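Local coordinates for glycosyl hydrolases family 2, sugar binding domain protein (Bacteroides uniformis str. 3978 T3 ii, PDB 6D1P), which is a family 2 beta-glucuronidase of a human gut bacterium that probably hydrolyses O-glycosidic bonds of glucuronides, at residues A[226-231]-A[258-263]; A[442-447]-A[468-473]; A[730-735]-A[783-788]. All blocks are in the same frame, centred on the assembly; numbering follows the deposited sequence.

The three contacts follow one another along the chain and lie far apart, their centres about 40 to 61 Å from each other. Interaction 1 joins strand 219-229 to the turn between strands 252-259 and 263-271 at the margin of a beta domain; interaction 2 ties helix 440-457 to a loop of the TIM barrel; interaction 3 pairs two strands of a small C-terminal sheet. Interaction 1 is the most exposed, with half its touching residues at the surface; interaction 2 has three of six buried, and interaction 3 half buried and none exposed. Their chemistry differs: a CH-pi contact and one backbone bond in interaction 1, an arginine-aspartate salt bridge in interaction 2, and a four-bond backbone ladder with a water bridge in interaction 3.

Interaction 1. Residues A[226-231]-A[258-263]; sequences IAFGGL and SELTEI
Over one face of the Phe228 ring lies CD2 of Leu260, 4.0 Å from the ring centroid and only 14° off the normal, a CH-pi contact in which the methyl sits toward the CG side of the ring. Leu260 reaches it because its CG stands opposite the backbone N (chi1 -161°). Leu231 brings a second branched chain to the same methyl: its CD1 is 3.9 Å from Leu260 CD2 and also rests against CA of Glu262. The flat ring suits a methyl laid over its face, and Leu231 backs that methyl from beyond the ring. Phe241 meets the Phe228 ring edge-to-face, and the Phe204 ring meets it with planes at about 40°. This packing belongs to the immunoglobulin-like beta domain of family 2 glycoside hydrolases, where 258-263 turns from strand 252-259 in one sheet into strand 263-271 of the other. There Ala227 and Ile263 form an antiparallel non-hydrogen-bonded pair. Next to it, Phe228 N donates to Glu262 O at 2.9 Å. The small Ala227 suits the neighbourhood of a long isoleucine: a bend at chi2 (75°) turns CD1 of Ile263 back to 3.7 Å from Ala227 CB.

Interaction 2. Residues A[442-447]-A[468-473]; sequences SIRAFM and CEFCKD
Arg444 of helix 440-457 reaches across to Phe470 O and Asp473 in the loop 468-473, which follows strand 462-466 of the TIM barrel. From CB the chain runs to CG, whose flank meets the edge of the Phe470 ring and lies 3.9 Å from Cys471 SG. CG and CD of Arg444 both pass beside Phe470 O, CG at 3.2 Å, and a bend at chi3 (87°) turns the guanidinium toward Asp473. At the tip, NH1 spends its two N-H groups on different acceptors: Asp473 OD1 at 2.7 Å, and Phe470 O at 2.9 Å, where the donor is tilted from the carbonyl plane. Arg444 NH2 bonds to Asp473 OD2 at 2.9 Å. The grip is end-on, through the syn lone pairs of both oxygens, with the two flat groups 3° from coplanar. Nearer the helix backbone the contact turns apolar. Ile443 CG2 comes 3.8 Å from Phe470 CE2, at the ring edge, and Cys471 SG, compact enough for a close fit against a helix, lies 3.9 Å from Met447 CB. Cys468 SG sits over one face of the same phenylalanine, and Met447 continues inward onto Leu425 and Ile465 of the barrel strands. Three bonds in the guanidinium plane should fix the rotation of the arginine head, and the paired charges probably offset each other while the loop's carbonyl is satisfied by the same group.

Interaction 3. Residues A[730-735]-A[783-788]; sequences TILVQA and SIRVNK
Thr730, Ile731 and Ser783 bury much of the surface where strands 730-738 and 781-787 run antiparallel as neighbours in a three-stranded sheet, with 718-723 on the other side of 730-738. The ladder has hydrogen-bonded pairs at Ile731 with Val786 and Val733 with Ile784, joined by four backbone bonds. Ile731 N donates to Val786 O at 2.8 Å, and Ile731 O receives Val786 N in return. The same Val786 O takes a CA-H...O contact from Thr730 CA at 3.1 Å. On the face shared by these pairs the beta-branched residues, well suited to extended strands, pack as an apolar layer: CG2 of Val733 lies 3.7 Å from CG2 of Val786, the two chains meeting at a slant. Ile731 has its CG1 anti to the carbonyl carbon (chi1 -68°), and its CD1 touches Lys788 CG at 3.7 Å, where the long aliphatic stem of the lysine crosses it at about a right angle. That stem also runs past Thr730, with Lys788 CD 4.0 Å from Thr730 N. Strand 718-723 continues the packing, with Leu721 against Val733.

The other face is more polar. Thr730, beside Asn787 in a non-hydrogen-bonded pair, has its OG1 near CG of Arg785. Ser783 is small enough to sit beside Leu732, whose CD1 is 3.7 Å from Ser783 CB. With OG anti to the carbonyl carbon (chi1 -65°), the serine hydroxyl points toward Gln734, whose OE1 also takes a bond from Arg781 NE. A water molecule joins the two side chains, donating to Gln734 OE1 at 2.8 Å and lying 3.1 Å from Ser783 OG.

Interaction 1. Residues A[226-231]-A[258-263]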
ATOM      1  N   ILE A 226      39.558 -15.441  22.280  1.00 52.00           N
ATOM      2  CA  ILE A 226      38.766 -16.400  21.524  1.00 49.33           C
ATOM      3  C   ILE A 226      37.787 -17.085  22.461  1.00 52.40           C
ATOM      4  O   ILE A 226      38.189 -17.615  23.502  1.00 53.31           O
ATOM      5  CB  ILE A 226      39.657 -17.446  20.833  1.00 53.78           C
ATOM      6  CG1 ILE A 226      40.493 -16.780  19.743  1.00 53.16           C
ATOM      7  CG2 ILE A 226      38.807 -18.580  20.263  1.00 57.23           C
ATOM      8  CD1 ILE A 226      41.152 -17.753  18.825  1.00 47.78           C
ATOM      9  N   ALA A 227      36.514 -17.107  22.074  1.00 48.63           N
ATOM     10  CA  ALA A 227      35.458 -17.730  22.855  1.00 50.37           C
ATOM     11  C   ALA A 227      34.798 -18.845  22.054  1.00 47.81           C
ATOM     12  O   ALA A 227      34.573 -18.704  20.849  1.00 50.47           O
ATOM     13  CB  ALA A 227      34.413 -16.702  23.268  1.00 48.48           C
ATOM     14  N   PHE A 228      34.467 -19.943  22.733  1.00 50.43           N
ATOM     15  CA  PHE A 228      33.918 -21.135  22.096  1.00 54.16           C
ATOM     16  C   PHE A 228      32.498 -21.411  22.576  1.00 53.52           C
ATOM     17  O   PHE A 228      32.196 -21.290  23.769  1.00 54.98           O
ATOM     18  CB  PHE A 228      34.788 -22.375  22.378  1.00 57.06           C
ATOM     19  CG  PHE A 228      36.098 -22.382  21.644  1.00 56.02           C
ATOM     20  CD1 PHE A 228      37.246 -21.874  22.239  1.00 53.77           C
ATOM     21  CD2 PHE A 228      36.184 -22.899  20.356  1.00 53.81           C
ATOM     22  CE1 PHE A 228      38.454 -21.877  21.564  1.00 54.87           C
ATOM     23  CE2 PHE A 228      37.390 -22.909  19.672  1.00 51.52           C
ATOM     24  CZ  PHE A 228      38.530 -22.398  20.282  1.00 55.41           C
ATOM     25  N   GLY A 229      31.631 -21.797  21.632  1.00 54.58           N
ATOM     26  CA  GLY A 229      30.320 -22.317  21.948  1.00 56.45           C
ATOM     27  C   GLY A 229      30.324 -23.835  21.935  1.00 54.86           C
ATOM     28  O   GLY A 229      31.156 -24.471  21.294  1.00 56.39           O
ATOM     29  N   GLY A 230      29.363 -24.414  22.622  1.00 57.03           N
ATOM     30  CA  GLY A 230      29.525 -25.786  23.031  1.00 56.62           C
ATOM     31  C   GLY A 230      30.336 -25.795  24.309  1.00 63.37           C
ATOM     32  O   GLY A 230      30.595 -24.745  24.916  1.00 68.45           O
ATOM     33  N   LEU A 231      30.776 -26.991  24.698  1.00 64.80           N
ATOM     34  CA  LEU A 231      31.400 -27.251  26.007  1.00 64.58           C
ATOM     35  C   LEU A 231      30.368 -27.157  27.135  1.00 67.97           C
ATOM     36  O   LEU A 231      29.890 -28.175  27.648  1.00 74.04           O
ATOM     37  CB  LEU A 231      32.559 -26.288  26.281  1.00 58.45           C
ATOM     38  CG  LEU A 231      33.456 -25.986  25.088  1.00 55.77           C
ATOM     39  CD1 LEU A 231      34.480 -24.904  25.403  1.00 56.78           C
ATOM     40  CD2 LEU A 231      34.114 -27.264  24.647  1.00 55.31           C
ATOM     41  N   SER A 258      47.076 -24.398  20.727  1.00 61.40           N
ATOM     42  CA  SER A 258      46.712 -24.247  22.126  1.00 59.11           C
ATOM     43  C   SER A 258      45.553 -25.164  22.465  1.00 62.81           C
ATOM     44  O   SER A 258      44.760 -25.543  21.604  1.00 61.32           O
ATOM     45  CB  SER A 258      46.351 -22.795  22.459  1.00 63.84           C
ATOM     46  OG  SER A 258      46.335 -22.587  23.861  1.00 68.01           O
ATOM     47  N   GLU A 259      45.472 -25.516  23.745  1.00 63.33           N
ATOM     48  CA  GLU A 259      44.394 -26.368  24.212  1.00 65.13           C
ATOM     49  C   GLU A 259      43.064 -25.625  24.139  1.00 62.88           C
ATOM     50  O   GLU A 259      42.983 -24.413  24.362  1.00 55.00           O
ATOM     51  CB  GLU A 259      44.660 -26.838  25.643  1.00 66.59           C
ATOM     52  CG  GLU A 259      43.760 -27.987  26.085  1.00 72.50           C
ATOM     53  CD  GLU A 259      43.791 -28.238  27.589  1.00 83.93           C
ATOM     54  OE1 GLU A 259      43.333 -29.323  28.020  1.00 83.72           O
ATOM     55  OE2 GLU A 259      44.261 -27.351  28.338  1.00 84.37           O
ATOM     56  N   LEU A 260      42.013 -26.371  23.821  1.00 64.62           N
ATOM     57  CA  LEU A 260      40.686 -25.796  23.647  1.00 60.82           C
ATOM     58  C   LEU A 260      40.078 -25.547  25.019  1.00 62.06           C
ATOM     59  O   LEU A 260      39.742 -26.496  25.733  1.00 64.96           O
ATOM     60  CB  LEU A 260      39.820 -26.738  22.820  1.00 60.21           C
ATOM     61  CG  LEU A 260      38.550 -26.229  22.132  1.00 63.25           C
ATOM     62  CD1 LEU A 260      37.973 -27.356  21.300  1.00 56.41           C
ATOM     63  CD2 LEU A 260      37.497 -25.707  23.111  1.00 63.53           C
ATOM     64  N   THR A 261      39.926 -24.274  25.385  1.00 60.56           N
ATOM     65  CA  THR A 261      39.239 -23.887  26.611  1.00 62.23           C
ATOM     66  C   THR A 261      38.237 -22.782  26.294  1.00 63.10           C
ATOM     67  O   THR A 261      38.424 -22.022  25.337  1.00 58.85           O
ATOM     68  CB  THR A 261      40.222 -23.431  27.698  1.00 56.94           C
ATOM     69  OG1 THR A 261      39.506 -23.209  28.919  1.00 70.79           O
ATOM     70  CG2 THR A 261      40.919 -22.156  27.293  1.00 56.59           C
ATOM     71  N   GLU A 262      37.177 -22.691  27.115  1.00 62.74           N
ATOM     72  CA  GLU A 262      35.986 -21.927  26.726  1.00 62.61           C
ATOM     73  C   GLU A 262      36.335 -20.500  26.333  1.00 59.77           C
ATOM     74  O   GLU A 262      35.873 -19.996  25.303  1.00 54.00           O
ATOM     75  CB  GLU A 262      34.937 -21.918  27.840  1.00 59.15           C
ATOM     76  CG  GLU A 262      33.644 -21.243  27.361  1.00 66.82           C
ATOM     77  CD  GLU A 262      32.594 -21.062  28.438  1.00 73.54           C
ATOM     78  OE1 GLU A 262      31.587 -21.804  28.408  1.00 76.70           O
ATOM     79  OE2 GLU A 262      32.765 -20.171  29.300  1.00 75.19           O
ATOM     80  N   ILE A 263      37.146 -19.829  27.138  1.00 61.80           N
ATOM     81  CA  ILE A 263      37.718 -18.552  26.745  1.00 58.09           C
ATOM     82  C   ILE A 263      39.229 -18.666  26.861  1.00 61.43           C
ATOM     83  O   ILE A 263      39.754 -19.268  27.805  1.00 61.74           O
ATOM     84  CB  ILE A 263      37.157 -17.376  27.576  1.00 59.53           C
ATOM     85  CG1 ILE A 263      37.628 -16.031  27.002  1.00 61.21           C
ATOM     86  CG2 ILE A 263      37.512 -17.524  29.044  1.00 64.85           C
ATOM     87  CD1 ILE A 263      36.923 -15.598  25.712  1.00 58.59           C
TER

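Interaction 2. Residues A[442-447]-A[468-473]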
ATOM      1  N   SER A 442      17.810  13.904  31.468  1.00 28.30           N
ATOM      2  CA  SER A 442      17.681  12.479  31.193  1.00 27.03           C
ATOM      3  C   SER A 442      18.477  12.084  29.958  1.00 24.72           C
ATOM      4  O   SER A 442      19.031  10.985  29.895  1.00 28.24           O
ATOM      5  CB  SER A 442      16.209  12.106  31.007  1.00 29.38           C
ATOM      6  OG  SER A 442      15.441  12.564  32.092  1.00 33.00           O
ATOM      7  N   ILE A 443      18.519  12.954  28.954  1.00 26.57           N
ATOM      8  CA  ILE A 443      19.300  12.661  27.760  1.00 28.09           C
ATOM      9  C   ILE A 443      20.790  12.666  28.092  1.00 29.06           C
ATOM     10  O   ILE A 443      21.527  11.742  27.722  1.00 26.23           O
ATOM     11  CB  ILE A 443      18.948  13.654  26.636  1.00 25.08           C
ATOM     12  CG1 ILE A 443      17.518  13.419  26.160  1.00 25.37           C
ATOM     13  CG2 ILE A 443      19.903  13.503  25.463  1.00 26.05           C
ATOM     14  CD1 ILE A 443      16.992  14.500  25.253  1.00 23.94           C
ATOM     15  N   ARG A 444      21.247  13.696  28.815  1.00 24.51           N
ATOM     16  CA  ARG A 444      22.611  13.692  29.338  1.00 28.09           C
ATOM     17  C   ARG A 444      22.914  12.384  30.058  1.00 27.86           C
ATOM     18  O   ARG A 444      23.927  11.727  29.781  1.00 26.39           O
ATOM     19  CB  ARG A 444      22.822  14.875  30.293  1.00 30.33           C
ATOM     20  CG  ARG A 444      23.637  16.020  29.739  1.00 32.32           C
ATOM     21  CD  ARG A 444      24.034  17.010  30.834  1.00 30.21           C
ATOM     22  NE  ARG A 444      25.280  16.666  31.523  1.00 34.21           N
ATOM     23  CZ  ARG A 444      26.497  16.838  31.004  1.00 37.35           C
ATOM     24  NH1 ARG A 444      26.639  17.325  29.774  1.00 34.47           N
ATOM     25  NH2 ARG A 444      27.578  16.526  31.705  1.00 38.02           N
ATOM     26  N   ALA A 445      22.032  11.985  30.979  1.00 26.18           N
ATOM     27  CA  ALA A 445      22.290  10.804  31.792  1.00 28.16           C
ATOM     28  C   ALA A 445      22.453   9.567  30.922  1.00 27.87           C
ATOM     29  O   ALA A 445      23.370   8.771  31.121  1.00 26.12           O
ATOM     30  CB  ALA A 445      21.158  10.607  32.800  1.00 23.05           C
ATOM     31  N   PHE A 446      21.557   9.379  29.952  1.00 28.78           N
ATOM     32  CA  PHE A 446      21.662   8.205  29.093  1.00 26.69           C
ATOM     33  C   PHE A 446      22.833   8.334  28.123  1.00 26.04           C
ATOM     34  O   PHE A 446      23.511   7.343  27.827  1.00 26.93           O
ATOM     35  CB  PHE A 446      20.349   7.984  28.348  1.00 28.30           C
ATOM     36  CG  PHE A 446      20.317   6.715  27.547  1.00 27.54           C
ATOM     37  CD1 PHE A 446      20.450   5.487  28.171  1.00 23.40           C
ATOM     38  CD2 PHE A 446      20.161   6.750  26.170  1.00 25.83           C
ATOM     39  CE1 PHE A 446      20.435   4.316  27.436  1.00 24.27           C
ATOM     40  CE2 PHE A 446      20.138   5.588  25.429  1.00 21.52           C
ATOM     41  CZ  PHE A 446      20.282   4.369  26.060  1.00 23.42           C
ATOM     42  N   MET A 447      23.096   9.541  27.623  1.00 24.44           N
ATOM     43  CA  MET A 447      24.293   9.734  26.812  1.00 27.51           C
ATOM     44  C   MET A 447      25.544   9.344  27.590  1.00 26.42           C
ATOM     45  O   MET A 447      26.435   8.669  27.058  1.00 29.13           O
ATOM     46  CB  MET A 447      24.396  11.187  26.340  1.00 28.35           C
ATOM     47  CG  MET A 447      25.504  11.421  25.322  1.00 24.11           C
ATOM     48  SD  MET A 447      25.150  10.609  23.737  1.00 29.20           S
ATOM     49  CE  MET A 447      23.901  11.726  23.098  1.00 25.50           C
ATOM     50  N   CYS A 468      24.667  18.167  19.749  1.00 26.32           N
ATOM     51  CA  CYS A 468      23.906  18.119  21.001  1.00 26.68           C
ATOM     52  C   CYS A 468      24.739  18.904  22.018  1.00 27.23           C
ATOM     53  O   CYS A 468      25.538  18.321  22.753  1.00 25.17           O
ATOM     54  CB  CYS A 468      23.630  16.711  21.484  1.00 23.91           C
ATOM     55  SG  CYS A 468      22.519  16.717  22.943  1.00 30.53           S
ATOM     56  N   GLU A 469      24.550  20.226  22.030  1.00 25.54           N
ATOM     57  CA  GLU A 469      25.471  21.081  22.775  1.00 28.62           C
ATOM     58  C   GLU A 469      25.468  20.752  24.262  1.00 28.49           C
ATOM     59  O   GLU A 469      26.525  20.785  24.900  1.00 30.28           O
ATOM     60  CB  GLU A 469      25.143  22.554  22.550  1.00 28.89           C
ATOM     61  CG  GLU A 469      25.425  23.033  21.133  1.00 36.57           C
ATOM     62  CD  GLU A 469      26.887  22.826  20.669  1.00 37.35           C
ATOM     63  OE1 GLU A 469      27.082  22.208  19.591  1.00 32.54           O
ATOM     64  OE2 GLU A 469      27.825  23.298  21.367  1.00 41.77           O
ATOM     65  N   PHE A 470      24.302  20.392  24.827  1.00 26.82           N
ATOM     66  CA  PHE A 470      24.237  20.103  26.258  1.00 27.21           C
ATOM     67  C   PHE A 470      24.773  18.723  26.623  1.00 27.40           C
ATOM     68  O   PHE A 470      24.722  18.345  27.800  1.00 30.18           O
ATOM     69  CB  PHE A 470      22.800  20.272  26.787  1.00 26.37           C
ATOM     70  CG  PHE A 470      21.781  19.320  26.195  1.00 26.07           C
ATOM     71  CD1 PHE A 470      20.899  19.748  25.214  1.00 24.71           C
ATOM     72  CD2 PHE A 470      21.661  18.022  26.657  1.00 25.30           C
ATOM     73  CE1 PHE A 470      19.939  18.888  24.674  1.00 22.73           C
ATOM     74  CE2 PHE A 470      20.698  17.161  26.125  1.00 24.17           C
ATOM     75  CZ  PHE A 470      19.849  17.597  25.124  1.00 22.05           C
ATOM     76  N   CYS A 471      25.261  17.958  25.657  1.00 27.25           N
ATOM     77  CA  CYS A 471      25.978  16.721  25.928  1.00 27.09           C
ATOM     78  C   CYS A 471      27.414  16.744  25.428  1.00 24.17           C
ATOM     79  O   CYS A 471      28.110  15.739  25.587  1.00 23.77           O
ATOM     80  CB  CYS A 471      25.268  15.521  25.281  1.00 25.53           C
ATOM     81  SG  CYS A 471      23.701  15.026  26.016  1.00 28.51           S
ATOM     82  N   LYS A 472      27.864  17.846  24.807  1.00 23.37           N
ATOM     83  CA  LYS A 472      29.118  17.841  24.034  1.00 31.36           C
ATOM     84  C   LYS A 472      30.342  17.467  24.880  1.00 28.04           C
ATOM     85  O   LYS A 472      31.308  16.911  24.349  1.00 28.06           O
ATOM     86  CB  LYS A 472      29.340  19.212  23.382  1.00 26.51           C
ATOM     87  CG  LYS A 472      29.824  20.283  24.384  1.00 28.56           C
ATOM     88  CD  LYS A 472      29.661  21.706  23.857  1.00 31.19           C
ATOM     89  CE  LYS A 472      30.673  22.040  22.780  1.00 35.34           C
ATOM     90  NZ  LYS A 472      31.012  23.492  22.781  1.00 40.22           N
ATOM     91  N   ASP A 473      30.310  17.737  26.190  1.00 28.47           N
ATOM     92  CA  ASP A 473      31.431  17.478  27.095  1.00 31.71           C
ATOM     93  C   ASP A 473      31.583  16.006  27.448  1.00 34.48           C
ATOM     94  O   ASP A 473      32.600  15.638  28.052  1.00 27.83           O
ATOM     95  CB  ASP A 473      31.254  18.269  28.399  1.00 30.22           C
ATOM     96  CG  ASP A 473      29.901  17.983  29.074  1.00 34.65           C
ATOM     97  OD1 ASP A 473      28.850  18.254  28.437  1.00 35.73           O
ATOM     98  OD2 ASP A 473      29.875  17.465  30.220  1.00 36.09           O
TER

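Interaction 3. Residues A[730-735]-A[783-788]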
ATOM      1  N   THR A 730      17.085   2.187 -24.131  1.00 49.58           N
ATOM      2  CA  THR A 730      16.263   3.299 -23.684  1.00 45.55           C
ATOM      3  C   THR A 730      16.303   4.442 -24.684  1.00 43.90           C
ATOM      4  O   THR A 730      17.273   4.625 -25.417  1.00 44.46           O
ATOM      5  CB  THR A 730      16.700   3.830 -22.292  1.00 43.26           C
ATOM      6  OG1 THR A 730      17.889   4.608 -22.431  1.00 45.55           O
ATOM      7  CG2 THR A 730      16.975   2.686 -21.306  1.00 46.79           C
ATOM      8  N   ILE A 731      15.228   5.209 -24.685  1.00 39.63           N
ATOM      9  CA  ILE A 731      15.148   6.492 -25.355  1.00 33.63           C
ATOM     10  C   ILE A 731      15.091   7.574 -24.288  1.00 36.35           C
ATOM     11  O   ILE A 731      14.448   7.400 -23.243  1.00 33.41           O
ATOM     12  CB  ILE A 731      13.918   6.554 -26.278  1.00 40.97           C
ATOM     13  CG1 ILE A 731      14.097   5.589 -27.457  1.00 41.95           C
ATOM     14  CG2 ILE A 731      13.662   7.988 -26.744  1.00 34.08           C
ATOM     15  CD1 ILE A 731      12.922   4.655 -27.677  1.00 43.89           C
ATOM     16  N   LEU A 732      15.792   8.673 -24.530  1.00 27.25           N
ATOM     17  CA  LEU A 732      15.748   9.826 -23.649  1.00 27.31           C
ATOM     18  C   LEU A 732      14.806  10.850 -24.255  1.00 28.66           C
ATOM     19  O   LEU A 732      14.991  11.262 -25.399  1.00 30.84           O
ATOM     20  CB  LEU A 732      17.142  10.424 -23.450  1.00 34.52           C
ATOM     21  CG  LEU A 732      17.206  11.624 -22.495  1.00 31.02           C
ATOM     22  CD1 LEU A 732      16.656  11.229 -21.112  1.00 27.11           C
ATOM     23  CD2 LEU A 732      18.621  12.206 -22.397  1.00 26.40           C
ATOM     24  N   VAL A 733      13.788  11.245 -23.503  1.00 26.39           N
ATOM     25  CA  VAL A 733      12.827  12.245 -23.939  1.00 26.44           C
ATOM     26  C   VAL A 733      13.079  13.512 -23.135  1.00 31.39           C
ATOM     27  O   VAL A 733      13.325  13.447 -21.923  1.00 29.15           O
ATOM     28  CB  VAL A 733      11.380  11.737 -23.754  1.00 28.13           C
ATOM     29  CG1 VAL A 733      10.382  12.873 -23.836  1.00 23.33           C
ATOM     30  CG2 VAL A 733      11.058  10.682 -24.789  1.00 27.98           C
ATOM     31  N   GLN A 734      13.013  14.662 -23.805  1.00 30.64           N
ATOM     32  CA  GLN A 734      13.339  15.945 -23.201  1.00 31.46           C
ATOM     33  C   GLN A 734      12.162  16.898 -23.324  1.00 31.11           C
ATOM     34  O   GLN A 734      11.581  17.040 -24.406  1.00 32.73           O
ATOM     35  CB  GLN A 734      14.576  16.558 -23.865  1.00 28.49           C
ATOM     36  CG  GLN A 734      14.892  17.952 -23.360  1.00 32.71           C
ATOM     37  CD  GLN A 734      16.113  18.564 -24.037  1.00 35.27           C
ATOM     38  OE1 GLN A 734      17.259  18.312 -23.644  1.00 32.01           O
ATOM     39  NE2 GLN A 734      15.867  19.381 -25.056  1.00 30.03           N
ATOM     40  N   ALA A 735      11.801  17.532 -22.219  1.00 29.38           N
ATOM     41  CA  ALA A 735      10.852  18.635 -22.229  1.00 29.00           C
ATOM     42  C   ALA A 735      11.616  19.950 -22.124  1.00 29.35           C
ATOM     43  O   ALA A 735      12.547  20.075 -21.328  1.00 34.15           O
ATOM     44  CB  ALA A 735       9.843  18.522 -21.080  1.00 24.67           C
ATOM     45  N   SER A 783      14.039  15.756 -18.351  1.00 29.23           N
ATOM     46  CA  SER A 783      14.214  14.610 -19.228  1.00 31.73           C
ATOM     47  C   SER A 783      13.871  13.334 -18.491  1.00 23.28           C
ATOM     48  O   SER A 783      14.084  13.227 -17.291  1.00 24.54           O
ATOM     49  CB  SER A 783      15.659  14.511 -19.746  1.00 26.07           C
ATOM     50  OG  SER A 783      15.933  15.622 -20.558  1.00 33.71           O
ATOM     51  N   ILE A 784      13.414  12.339 -19.237  1.00 22.91           N
ATOM     52  CA  ILE A 784      13.104  11.045 -18.657  1.00 26.48           C
ATOM     53  C   ILE A 784      13.437   9.959 -19.665  1.00 25.29           C
ATOM     54  O   ILE A 784      13.248  10.139 -20.870  1.00 26.82           O
ATOM     55  CB  ILE A 784      11.624  10.981 -18.216  1.00 23.40           C
ATOM     56  CG1 ILE A 784      11.345   9.668 -17.482  1.00 24.86           C
ATOM     57  CG2 ILE A 784      10.715  11.229 -19.402  1.00 22.55           C
ATOM     58  CD1 ILE A 784      10.139   9.711 -16.589  1.00 26.35           C
ATOM     59  N   ARG A 785      13.941   8.832 -19.164  1.00 25.78           N
ATOM     60  CA  ARG A 785      14.221   7.673 -20.003  1.00 29.72           C
ATOM     61  C   ARG A 785      12.965   6.844 -20.253  1.00 29.66           C
ATOM     62  O   ARG A 785      12.100   6.713 -19.377  1.00 28.65           O
ATOM     63  CB  ARG A 785      15.294   6.801 -19.355  1.00 30.38           C
ATOM     64  CG  ARG A 785      16.689   7.303 -19.608  1.00 36.54           C
ATOM     65  CD  ARG A 785      17.666   6.728 -18.619  1.00 39.66           C
ATOM     66  NE  ARG A 785      18.916   7.485 -18.641  1.00 50.31           N
ATOM     67  CZ  ARG A 785      19.927   7.301 -17.792  1.00 46.33           C
ATOM     68  NH1 ARG A 785      19.843   6.374 -16.846  1.00 50.83           N
ATOM     69  NH2 ARG A 785      21.017   8.054 -17.887  1.00 36.81           N
ATOM     70  N   VAL A 786      12.886   6.276 -21.455  1.00 28.67           N
ATOM     71  CA  VAL A 786      11.761   5.471 -21.920  1.00 29.59           C
ATOM     72  C   VAL A 786      12.296   4.111 -22.349  1.00 33.15           C
ATOM     73  O   VAL A 786      13.298   4.037 -23.062  1.00 35.87           O
ATOM     74  CB  VAL A 786      11.029   6.151 -23.090  1.00 32.66           C
ATOM     75  CG1 VAL A 786       9.733   5.408 -23.419  1.00 30.43           C
ATOM     76  CG2 VAL A 786      10.742   7.603 -22.758  1.00 27.72           C
ATOM     77  N   ASN A 787      11.641   3.036 -21.922  1.00 35.93           N
ATOM     78  CA  ASN A 787      12.173   1.713 -22.228  1.00 42.58           C
ATOM     79  C   ASN A 787      11.896   1.375 -23.686  1.00 43.75           C
ATOM     80  O   ASN A 787      10.760   1.500 -24.149  1.00 41.98           O
ATOM     81  CB  ASN A 787      11.587   0.638 -21.314  1.00 43.20           C
ATOM     82  CG  ASN A 787      12.293  -0.698 -21.487  1.00 51.07           C
ATOM     83  OD1 ASN A 787      11.947  -1.480 -22.363  1.00 54.90           O
ATOM     84  ND2 ASN A 787      13.316  -0.943 -20.676  1.00 59.94           N
ATOM     85  N   LYS A 788      12.942   0.951 -24.404  1.00 43.62           N
ATOM     86  CA  LYS A 788      12.833   0.752 -25.847  1.00 48.39           C
ATOM     87  C   LYS A 788      11.845  -0.357 -26.189  1.00 45.36           C
ATOM     88  O   LYS A 788      11.022  -0.203 -27.098  1.00 41.64           O
ATOM     89  CB  LYS A 788      14.211   0.440 -26.435  1.00 50.09           C
ATOM     90  CG  LYS A 788      14.765   1.504 -27.383  1.00 50.23           C
ATOM     91  CD  LYS A 788      16.140   1.101 -27.915  1.00 54.67           C
ATOM     92  CE  LYS A 788      16.781   2.227 -28.716  1.00 56.18           C
ATOM     93  NZ  LYS A 788      18.241   1.998 -28.929  1.00 55.32           N
TER
HETATM   94  O   HOH W   1      17.856  15.698 -22.957  1.00 36.31           O